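Local coordinates for tail spike protein (Acinetobacter phage vB_AbaP_AS12, PDB 6EU4) that probably recognises and degrades the capsular polysaccharide of Acinetobacter baumannii host cells, as a trimeric tailspike of the phage, at residues G232-D237 with S254-H259. Residues are numbered along the deposited sequence; the frame is centred on the assembly and turned at random.
Sequences GIKSVD and SFIFGH
Ile233 and Lys234 run parallel to Phe255 and Ile256, Ile233 bridging with Phe255 and Lys234 with Ile256. Three hydrogen bonds link the strands. Ile233 N donates to Ser254 O, and Ile233 O in turn accepts Ile256 N at 2.8 Å; Ser235 N then reaches Ile256 O at 2.9 Å. Past Phe257 the 254-259 segment bends at Gly258, whose phi is 74°, and a fourth bond follows, His259 N lying on a lone pair of Ser235 O at 2.9 Å. On the inner face, CD1 of Ile233 sits 3.8 Å from Phe255 CE1, the two side chains running alongside each other. Trp286 stacks on Phe255, and Trp243 and Val246 also pack against Ile233. Ser235 CB comes within 3.9 Å of Phe257 CD2, while its OG bonds to Ala213 O. On the outer face Lys234, with CG anti to its backbone N (chi1 -173°) and extended beyond, runs past Ile256 CD1 and lays CE over the centre of the His259 ring, 3.5 Å from the centroid, in a CH-pi contact. Val236 CG2 meets the edge of the same ring at CD2. Parallel ladders between successive coils are characteristic of a parallel beta-helix, probably right-handed as in other phage tailspikes; Ile233, Phe255 and Phe257 contribute to its buried interior, while outside a lysine methylene covers one imidazole face and Lys234 NZ forms a salt bridge with Glu231 OE1.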
loop_
_atom_site.group_PDB
_atom_site.type_symbol
_atom_site.label_atom_id
_atom_site.label_comp_id
_atom_site.label_asym_id
_atom_site.label_seq_id
_atom_site.Cartn_x
_atom_site.Cartn_y
_atom_site.Cartn_z
ATOM N N GLY A 232 -11.362 12.181 -21.428
ATOM C CA GLY A 232 -10.129 11.523 -21.813
ATOM C C GLY A 232 -10.282 10.047 -22.121
ATOM O O GLY A 232 -10.181 9.626 -23.278
ATOM N N ILE A 233 -10.485 9.263 -21.065
ATOM C CA ILE A 233 -10.666 7.817 -21.137
ATOM C C ILE A 233 -12.005 7.495 -20.476
ATOM O O ILE A 233 -12.277 7.943 -19.354
ATOM C CB ILE A 233 -9.498 7.073 -20.465
ATOM C CG1 ILE A 233 -8.190 7.358 -21.227
ATOM C CG2 ILE A 233 -9.782 5.561 -20.410
ATOM C CD1 ILE A 233 -6.967 6.887 -20.525
ATOM N N LYS A 234 -12.850 6.744 -21.179
ATOM C CA LYS A 234 -14.233 6.541 -20.768
ATOM C C LYS A 234 -14.636 5.082 -20.944
ATOM O O LYS A 234 -14.565 4.553 -22.055
ATOM C CB LYS A 234 -15.134 7.446 -21.592
ATOM C CG LYS A 234 -16.564 7.459 -21.156
ATOM C CD LYS A 234 -17.326 8.527 -21.925
ATOM C CE LYS A 234 -18.667 8.807 -21.295
ATOM N NZ LYS A 234 -19.389 9.909 -22.038
ATOM N N SER A 235 -15.102 4.456 -19.864
ATOM C CA SER A 235 -15.405 3.033 -19.848
ATOM C C SER A 235 -16.646 2.794 -18.994
ATOM O O SER A 235 -17.002 3.611 -18.138
ATOM C CB SER A 235 -14.194 2.246 -19.317
ATOM O OG SER A 235 -14.408 0.844 -19.297
ATOM N N VAL A 236 -17.290 1.651 -19.234
ATOM C CA VAL A 236 -18.487 1.219 -18.507
ATOM C C VAL A 236 -18.195 0.029 -17.596
ATOM O O VAL A 236 -18.635 -0.012 -16.440
ATOM C CB VAL A 236 -19.623 0.864 -19.493
ATOM C CG1 VAL A 236 -20.804 0.274 -18.763
ATOM C CG2 VAL A 236 -20.063 2.077 -20.315
ATOM N N ASP A 237 -17.515 -0.985 -18.130
ATOM C CA ASP A 237 -17.273 -2.250 -17.440
ATOM C C ASP A 237 -15.875 -2.673 -17.872
ATOM O O ASP A 237 -15.680 -3.107 -19.014
ATOM C CB ASP A 237 -18.328 -3.294 -17.806
ATOM C CG ASP A 237 -18.163 -4.623 -17.056
ATOM O OD1 ASP A 237 -17.048 -4.992 -16.646
ATOM O OD2 ASP A 237 -19.184 -5.337 -16.918
ATOM N N SER A 254 -11.303 13.657 -16.918
ATOM C CA SER A 254 -10.109 12.969 -17.406
ATOM C C SER A 254 -10.340 11.466 -17.522
ATOM O O SER A 254 -10.220 10.900 -18.610
ATOM C CB SER A 254 -8.912 13.271 -16.510
ATOM O OG SER A 254 -8.584 14.652 -16.581
ATOM N N PHE A 255 -10.687 10.811 -16.413
ATOM C CA PHE A 255 -10.893 9.364 -16.365
ATOM C C PHE A 255 -12.328 9.086 -15.910
ATOM O O PHE A 255 -12.760 9.604 -14.874
ATOM C CB PHE A 255 -9.935 8.704 -15.368
ATOM C CG PHE A 255 -8.479 8.740 -15.759
ATOM C CD1 PHE A 255 -7.934 7.742 -16.541
ATOM C CD2 PHE A 255 -7.646 9.739 -15.280
ATOM C CE1 PHE A 255 -6.571 7.754 -16.861
ATOM C CE2 PHE A 255 -6.298 9.761 -15.606
ATOM C CZ PHE A 255 -5.758 8.772 -16.390
ATOM N N ILE A 256 -13.061 8.287 -16.678
ATOM C CA ILE A 256 -14.438 7.911 -16.364
ATOM C C ILE A 256 -14.524 6.393 -16.421
ATOM O O ILE A 256 -14.281 5.801 -17.481
ATOM C CB ILE A 256 -15.456 8.512 -17.357
ATOM C CG1 ILE A 256 -15.335 10.037 -17.441
ATOM C CG2 ILE A 256 -16.868 8.064 -17.005
ATOM C CD1 ILE A 256 -15.938 10.550 -18.747
ATOM N N PHE A 257 -14.865 5.766 -15.286
ATOM C CA PHE A 257 -15.080 4.326 -15.213
ATOM C C PHE A 257 -16.451 4.069 -14.597
ATOM O O PHE A 257 -16.894 4.791 -13.697
ATOM C CB PHE A 257 -13.975 3.641 -14.407
ATOM C CG PHE A 257 -12.666 3.540 -15.143
ATOM C CD1 PHE A 257 -11.769 4.587 -15.124
ATOM C CD2 PHE A 257 -12.341 2.386 -15.843
ATOM C CE1 PHE A 257 -10.567 4.511 -15.820
ATOM C CE2 PHE A 257 -11.137 2.287 -16.522
ATOM C CZ PHE A 257 -10.248 3.359 -16.518
ATOM N N GLY A 258 -17.139 3.062 -15.112
ATOM C CA GLY A 258 -18.506 2.808 -14.683
ATOM C C GLY A 258 -19.494 3.809 -15.246
ATOM O O GLY A 258 -20.548 4.042 -14.639
ATOM N N HIS A 259 -19.182 4.398 -16.402
ATOM C CA HIS A 259 -20.094 5.284 -17.121
ATOM C C HIS A 259 -21.496 4.690 -17.143
ATOM O O HIS A 259 -21.688 3.543 -17.561
ATOM C CB HIS A 259 -19.553 5.490 -18.550
ATOM C CG HIS A 259 -20.509 6.122 -19.518
ATOM N ND1 HIS A 259 -21.089 7.355 -19.309
ATOM C CD2 HIS A 259 -20.900 5.728 -20.751
ATOM C CE1 HIS A 259 -21.825 7.676 -20.363
ATOM N NE2 HIS A 259 -21.735 6.701 -21.251
#